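Local coordinates for protein arginine kinase (Cydia pomonella granulosis virus, PDB 6VVG) that probably acts as a serine/threonine protein kinase that transfers phosphate from ATP, its activity relying on side-to-side dimers, at residues Y35-K40 against L88-Y93; F61-L66 against P71-L76. All coordinates share one frame; numbering follows the deposited sequence.

Interaction 1: residues Y35-K40 against L88-Y93; sequences YLCKKK and LLIMDY. With AMP (adenosine monophosphate), chain C.
Leu-36 and Tyr-93 meet at the adenine end of the nucleotide pocket. Leu-36 CD1 lies 3.5 Å from Tyr-93 CD2, and the two side chains run obliquely to each other. With CG of Tyr-93 anti to the backbone N (chi1 -176°), the phenol ring reaches out to both Leu-36 and the AMP. AMP C2 sits 3.6 Å above the plane of the Tyr-93 ring, over its centre. The purine is tilted against the phenol, so this is no parallel stack.

Further into the sheet, away from the nucleotide, Cys-37 SG and Ile-90 CG2 make a looser apolar touch at 4.5 Å. The strands 32-39 and 87-92 are not neighbours in the sheet. Strand 45-51 runs between them, and Cys-37 also packs on its Phe-46 and Cys-48.

Residues 91-93 enter the kinase hinge. Asp-92 O accepts a weak hydrogen bond from AMP N6, 2.6 Å long but bent to 117°. Val-94 N is also hydrogen-bonded to AMP. Asp-92 OD1 turns to Lys-44, in a salt bridge, and to His-77. This is consistent with adenine recognition through the hinge backbone, as is usual in protein kinases, while Tyr-93 gives it an apolar surface.

Interaction 2: residues F61-L66 against P71-L76; sequences FDVHIL and PNFIKL
The ring of His-64 meets Ile-74 O at its edge, in the ring plane. Leu-76 CB approaches the same ring obliquely, and the ring of Tyr-161 also meets it. The Phe-61 ring has Ile-65 CG1 over one face, 3.6 Å above the plane and offset toward the rim. Leu-76 CD2 lies at its edge, 3.6 Å from Phe-61 CD1. These groups join the regulatory alpha C helix of the kinase fold, 59-66, to the loop that leads into strand 76-82.

The one direct polar link is His-64 ND1 to Ile-74 O, 3.1 Å and fairly straight at 161°. The donor is tilted 32° from the carbonyl plane. This bond fixes the rotation of the imidazole and places the proton on ND1. CG of His-64 is anti to the carbonyl carbon (chi1 -70°), which carries the ring toward the loop; the turn about CB-CG then presents ND1 to Ile-74 O. One helix position earlier, Val-63 CG1 comes within 4.4 Å of Phe-73 CD2, a loose apolar contact.

His-64 between Leu-76 and Tyr-161 is consistent with the regulatory spine of protein kinases. Phe-61 also makes edge-to-face contacts with Phe-79 and Phe-81 of the second subunit, so this contact forms part of the dimer interface. Close to the His-64 bond, a water lies 2.8 Å from His-64 O and 2.9 Å from Ile-74 O, the second contact weak.

Both interactions belong to the small, sheet-bearing lobe of the kinase, and their centres are 15 Å apart. Along the chain, 61-66 and 71-76 fall inside the loop closed by 35-40 and 88-93. Interaction 1 spans three strands of the five-stranded antiparallel sheet. Interaction 2 sets helix 59-66 against the lead-in to an edge strand of the sheet within this chain, 76-82, which pairs with 87-92. The two touch directly: Met-91 CE is 3.4 Å from His-64 CE1, and Met-91 CB is 3.4 Å from Lys-75 O. Tyr-93 and Ile-74 both contact AMP. The nucleotide pocket is therefore in packing contact with the alpha C helix on which dimerization is centred.

Interaction 1: residues Y35-K40 against L88-Y93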
loop_
_atom_site.group_PDB
_atom_site.type_symbol
_atom_site.label_atom_id
_atom_site.label_comp_id
_atom_site.label_asym_id
_atom_site.label_seq_id
_atom_site.Cartn_x
_atom_site.Cartn_y
_atom_site.Cartn_z
ATOM N N TYR A 35 -22.124 -2.382 8.591
ATOM C CA TYR A 35 -23.567 -2.498 8.463
ATOM C C TYR A 35 -23.938 -3.472 7.354
ATOM O O TYR A 35 -23.221 -3.613 6.360
ATOM C CB TYR A 35 -24.225 -1.137 8.154
ATOM C CG TYR A 35 -23.891 -0.044 9.135
ATOM C CD1 TYR A 35 -22.720 0.693 9.012
ATOM C CD2 TYR A 35 -24.746 0.252 10.184
ATOM C CE1 TYR A 35 -22.408 1.688 9.914
ATOM C CE2 TYR A 35 -24.445 1.246 11.089
ATOM C CZ TYR A 35 -23.275 1.962 10.949
ATOM O OH TYR A 35 -22.968 2.955 11.847
ATOM N N LEU A 36 -25.085 -4.127 7.534
ATOM C CA LEU A 36 -25.695 -4.919 6.474
ATOM C C LEU A 36 -26.420 -3.988 5.507
ATOM O O LEU A 36 -27.199 -3.125 5.923
ATOM C CB LEU A 36 -26.662 -5.942 7.067
ATOM C CG LEU A 36 -27.177 -7.039 6.136
ATOM C CD1 LEU A 36 -26.074 -8.023 5.782
ATOM C CD2 LEU A 36 -28.361 -7.763 6.781
ATOM N N CYS A 37 -26.158 -4.162 4.218
ATOM C CA CYS A 37 -26.679 -3.275 3.192
ATOM C C CYS A 37 -27.418 -4.077 2.140
ATOM O O CYS A 37 -27.313 -5.303 2.080
ATOM C CB CYS A 37 -25.569 -2.434 2.543
ATOM S SG CYS A 37 -24.049 -3.238 2.256
ATOM N N LYS A 38 -28.124 -3.357 1.265
ATOM C CA LYS A 38 -28.878 -3.986 0.188
ATOM C C LYS A 38 -29.267 -2.930 -0.839
ATOM O O LYS A 38 -29.587 -1.795 -0.479
ATOM C CB LYS A 38 -30.139 -4.694 0.712
ATOM C CG LYS A 38 -30.614 -5.859 -0.164
ATOM C CD LYS A 38 -31.907 -6.480 0.374
ATOM C CE LYS A 38 -33.124 -5.634 0.018
ATOM N NZ LYS A 38 -34.384 -6.187 0.595
ATOM N N LYS A 39 -29.215 -3.307 -2.116
ATOM C CA LYS A 39 -29.767 -2.462 -3.167
ATOM C C LYS A 39 -31.291 -2.528 -3.129
ATOM O O LYS A 39 -31.877 -3.605 -2.984
ATOM C CB LYS A 39 -29.257 -2.906 -4.537
ATOM C CG LYS A 39 -28.039 -2.146 -5.044
ATOM C CD LYS A 39 -26.977 -3.115 -5.560
ATOM C CE LYS A 39 -26.139 -2.509 -6.678
ATOM N NZ LYS A 39 -25.299 -3.534 -7.367
ATOM N N LYS A 40 -31.937 -1.370 -3.251
ATOM C CA LYS A 40 -33.393 -1.323 -3.186
ATOM C C LYS A 40 -34.002 -2.246 -4.234
ATOM O O LYS A 40 -33.641 -2.196 -5.414
ATOM C CB LYS A 40 -33.887 0.111 -3.391
ATOM N N LEU A 88 -16.537 5.022 2.561
ATOM C CA LEU A 88 -17.379 3.840 2.477
ATOM C C LEU A 88 -16.655 2.707 1.766
ATOM O O LEU A 88 -16.018 2.921 0.733
ATOM C CB LEU A 88 -18.662 4.144 1.710
ATOM C CG LEU A 88 -19.513 5.349 2.102
ATOM C CD1 LEU A 88 -20.881 5.261 1.412
ATOM C CD2 LEU A 88 -19.662 5.412 3.602
ATOM N N LEU A 89 -16.785 1.500 2.304
ATOM C CA LEU A 89 -16.379 0.282 1.617
ATOM C C LEU A 89 -17.590 -0.637 1.527
ATOM O O LEU A 89 -18.129 -1.053 2.557
ATOM C CB LEU A 89 -15.233 -0.424 2.342
ATOM C CG LEU A 89 -13.833 0.185 2.312
ATOM C CD1 LEU A 89 -13.778 1.397 3.211
ATOM C CD2 LEU A 89 -12.809 -0.860 2.734
ATOM N N ILE A 90 -18.021 -0.948 0.308
ATOM C CA ILE A 90 -19.139 -1.861 0.076
ATOM C C ILE A 90 -18.559 -3.172 -0.433
ATOM O O ILE A 90 -17.994 -3.228 -1.533
ATOM C CB ILE A 90 -20.166 -1.282 -0.905
ATOM C CG1 ILE A 90 -20.733 0.027 -0.352
ATOM C CG2 ILE A 90 -21.281 -2.288 -1.151
ATOM C CD1 ILE A 90 -21.695 0.730 -1.287
ATOM N N MET A 91 -18.707 -4.228 0.365
ATOM C CA MET A 91 -18.070 -5.512 0.125
ATOM C C MET A 91 -19.109 -6.623 0.208
ATOM O O MET A 91 -20.244 -6.416 0.646
ATOM C CB MET A 91 -16.950 -5.768 1.144
ATOM C CG MET A 91 -17.445 -5.809 2.592
ATOM S SD MET A 91 -16.119 -6.012 3.797
ATOM C CE MET A 91 -15.057 -4.635 3.374
ATOM N N ASP A 92 -18.706 -7.814 -0.222
ATOM C CA ASP A 92 -19.585 -8.969 -0.127
ATOM C C ASP A 92 -19.879 -9.299 1.333
ATOM O O ASP A 92 -19.058 -9.060 2.224
ATOM C CB ASP A 92 -18.947 -10.190 -0.794
ATOM C CG ASP A 92 -19.139 -10.215 -2.296
ATOM O OD1 ASP A 92 -20.118 -9.624 -2.794
ATOM O OD2 ASP A 92 -18.306 -10.844 -2.980
ATOM N N TYR A 93 -21.071 -9.849 1.573
ATOM C CA TYR A 93 -21.371 -10.584 2.797
ATOM C C TYR A 93 -21.045 -12.048 2.529
ATOM O O TYR A 93 -21.641 -12.659 1.638
ATOM C CB TYR A 93 -22.840 -10.417 3.194
ATOM C CG TYR A 93 -23.206 -11.071 4.513
ATOM C CD1 TYR A 93 -23.267 -12.454 4.632
ATOM C CD2 TYR A 93 -23.488 -10.305 5.638
ATOM C CE1 TYR A 93 -23.593 -13.055 5.833
ATOM C CE2 TYR A 93 -23.819 -10.899 6.842
ATOM C CZ TYR A 93 -23.870 -12.274 6.933
ATOM O OH TYR A 93 -24.199 -12.873 8.129
HETATM P P AMP C . -14.822 -6.099 10.604
HETATM O O1P AMP C . -14.089 -6.090 11.928
HETATM O O2P AMP C . -14.655 -7.469 9.992
HETATM O O3P AMP C . -14.352 -4.908 9.804
HETATM O "O5'" AMP C . -16.381 -5.892 10.855
HETATM C "C5'" AMP C . -16.961 -6.170 12.120
HETATM C "C4'" AMP C . -17.737 -7.465 12.110
HETATM O "O4'" AMP C . -18.725 -7.447 11.042
HETATM C "C3'" AMP C . -16.938 -8.730 11.839
HETATM O "O3'" AMP C . -16.228 -9.194 12.976
HETATM C "C2'" AMP C . -18.018 -9.687 11.359
HETATM O "O2'" AMP C . -18.803 -10.150 12.448
HETATM C "C1'" AMP C . -18.869 -8.748 10.504
HETATM N N9 AMP C . -18.393 -8.726 9.109
HETATM C C8 AMP C . -17.378 -7.969 8.682
HETATM N N7 AMP C . -17.207 -8.206 7.380
HETATM C C5 AMP C . -18.117 -9.115 7.004
HETATM C C6 AMP C . -18.371 -9.699 5.786
HETATM N N6 AMP C . -17.759 -9.549 4.480
HETATM N N1 AMP C . -19.343 -10.589 5.663
HETATM C C2 AMP C . -20.087 -10.921 6.746
HETATM N N3 AMP C . -19.841 -10.348 7.949
HETATM C C4 AMP C . -18.850 -9.444 8.071
#

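Interaction 2: residues F61-L66 against P71-L76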
loop_
_atom_site.group_PDB
_atom_site.type_symbol
_atom_site.label_atom_id
_atom_site.label_comp_id
_atom_site.label_asym_id
_atom_site.label_seq_id
_atom_site.Cartn_x
_atom_site.Cartn_y
_atom_site.Cartn_z
ATOM N N PHE A 61 -7.489 -0.694 1.167
ATOM C CA PHE A 61 -7.970 -0.763 -0.209
ATOM C C PHE A 61 -7.131 -1.734 -1.031
ATOM O O PHE A 61 -7.666 -2.566 -1.770
ATOM C CB PHE A 61 -7.953 0.639 -0.826
ATOM C CG PHE A 61 -8.326 0.672 -2.283
ATOM C CD1 PHE A 61 -9.618 0.385 -2.687
ATOM C CD2 PHE A 61 -7.382 0.991 -3.244
ATOM C CE1 PHE A 61 -9.965 0.412 -4.026
ATOM C CE2 PHE A 61 -7.721 1.021 -4.584
ATOM C CZ PHE A 61 -9.015 0.728 -4.974
ATOM N N ASP A 62 -5.804 -1.652 -0.899
ATOM C CA ASP A 62 -4.927 -2.496 -1.705
ATOM C C ASP A 62 -5.187 -3.975 -1.455
ATOM O O ASP A 62 -5.193 -4.780 -2.395
ATOM C CB ASP A 62 -3.462 -2.171 -1.411
ATOM C CG ASP A 62 -3.127 -0.715 -1.647
ATOM O OD1 ASP A 62 -3.736 0.144 -0.982
ATOM O OD2 ASP A 62 -2.253 -0.432 -2.495
ATOM N N VAL A 63 -5.374 -4.361 -0.191
ATOM C CA VAL A 63 -5.542 -5.776 0.126
ATOM C C VAL A 63 -6.760 -6.335 -0.599
ATOM O O VAL A 63 -6.706 -7.416 -1.197
ATOM C CB VAL A 63 -5.641 -5.984 1.647
ATOM C CG1 VAL A 63 -5.976 -7.438 1.952
ATOM C CG2 VAL A 63 -4.336 -5.575 2.318
ATOM N N HIS A 64 -7.878 -5.608 -0.557
ATOM C CA HIS A 64 -9.061 -6.042 -1.296
ATOM C C HIS A 64 -8.731 -6.242 -2.769
ATOM O O HIS A 64 -9.026 -7.293 -3.350
ATOM C CB HIS A 64 -10.192 -5.022 -1.153
ATOM C CG HIS A 64 -10.802 -4.965 0.211
ATOM N ND1 HIS A 64 -11.768 -5.852 0.633
ATOM C CD2 HIS A 64 -10.597 -4.113 1.242
ATOM C CE1 HIS A 64 -12.123 -5.555 1.870
ATOM N NE2 HIS A 64 -11.427 -4.505 2.263
ATOM N N ILE A 65 -8.117 -5.231 -3.388
ATOM C CA ILE A 65 -7.842 -5.283 -4.822
ATOM C C ILE A 65 -6.835 -6.381 -5.131
ATOM O O ILE A 65 -7.060 -7.227 -6.005
ATOM C CB ILE A 65 -7.339 -3.917 -5.320
ATOM C CG1 ILE A 65 -8.387 -2.829 -5.086
ATOM C CG2 ILE A 65 -6.954 -4.004 -6.794
ATOM C CD1 ILE A 65 -9.750 -3.144 -5.646
ATOM N N LEU A 66 -5.699 -6.373 -4.431
ATOM C CA LEU A 66 -4.649 -7.342 -4.722
ATOM C C LEU A 66 -5.169 -8.769 -4.613
ATOM O O LEU A 66 -4.772 -9.642 -5.392
ATOM C CB LEU A 66 -3.470 -7.132 -3.777
ATOM C CG LEU A 66 -2.602 -5.899 -4.029
ATOM C CD1 LEU A 66 -1.574 -5.734 -2.912
ATOM C CD2 LEU A 66 -1.922 -5.992 -5.382
ATOM N N PRO A 71 -10.103 -16.846 -3.334
ATOM C CA PRO A 71 -11.420 -17.160 -2.748
ATOM C C PRO A 71 -11.495 -16.968 -1.239
ATOM O O PRO A 71 -12.604 -16.992 -0.692
ATOM C CB PRO A 71 -11.646 -18.630 -3.127
ATOM C CG PRO A 71 -10.291 -19.180 -3.463
ATOM C CD PRO A 71 -9.453 -18.027 -3.942
ATOM N N ASN A 72 -10.371 -16.778 -0.551
ATOM C CA ASN A 72 -10.368 -16.663 0.902
ATOM C C ASN A 72 -10.261 -15.219 1.386
ATOM O O ASN A 72 -10.125 -14.989 2.592
ATOM C CB ASN A 72 -9.233 -17.505 1.482
ATOM C CG ASN A 72 -9.325 -18.962 1.070
ATOM O OD1 ASN A 72 -8.491 -19.462 0.314
ATOM N ND2 ASN A 72 -10.353 -19.647 1.557
ATOM N N PHE A 73 -10.324 -14.251 0.478
ATOM C CA PHE A 73 -10.423 -12.838 0.808
ATOM C C PHE A 73 -11.768 -12.315 0.314
ATOM O O PHE A 73 -12.527 -13.025 -0.350
ATOM C CB PHE A 73 -9.250 -12.055 0.209
ATOM C CG PHE A 73 -7.934 -12.347 0.880
ATOM C CD1 PHE A 73 -7.138 -13.395 0.449
ATOM C CD2 PHE A 73 -7.502 -11.585 1.955
ATOM C CE1 PHE A 73 -5.931 -13.671 1.065
ATOM C CE2 PHE A 73 -6.293 -11.857 2.577
ATOM C CZ PHE A 73 -5.510 -12.904 2.132
ATOM N N ILE A 74 -12.073 -11.067 0.662
ATOM C CA ILE A 74 -13.406 -10.498 0.481
ATOM C C ILE A 74 -13.357 -9.469 -0.639
ATOM O O ILE A 74 -12.542 -8.539 -0.606
ATOM C CB ILE A 74 -13.926 -9.883 1.792
ATOM C CG1 ILE A 74 -13.884 -10.948 2.897
ATOM C CG2 ILE A 74 -15.322 -9.339 1.608
ATOM C CD1 ILE A 74 -14.637 -10.601 4.158
ATOM N N LYS A 75 -14.233 -9.634 -1.628
ATOM C CA LYS A 75 -14.234 -8.746 -2.781
ATOM C C LYS A 75 -14.792 -7.376 -2.404
ATOM O O LYS A 75 -15.799 -7.267 -1.698
ATOM C CB LYS A 75 -15.069 -9.332 -3.922
ATOM C CG LYS A 75 -15.058 -10.848 -4.054
ATOM C CD LYS A 75 -13.757 -11.363 -4.642
ATOM C CE LYS A 75 -13.711 -12.890 -4.609
ATOM N NZ LYS A 75 -14.306 -13.477 -3.366
ATOM N N LEU A 76 -14.138 -6.326 -2.894
ATOM C CA LEU A 76 -14.588 -4.953 -2.700
ATOM C C LEU A 76 -15.334 -4.496 -3.949
ATOM O O LEU A 76 -14.768 -4.486 -5.046
ATOM C CB LEU A 76 -13.409 -4.025 -2.420
ATOM C CG LEU A 76 -13.762 -2.559 -2.167
ATOM C CD1 LEU A 76 -14.408 -2.408 -0.797
ATOM C CD2 LEU A 76 -12.532 -1.671 -2.287
HETATM O O HOH W 1 -10.350 -9.483 -2.216
#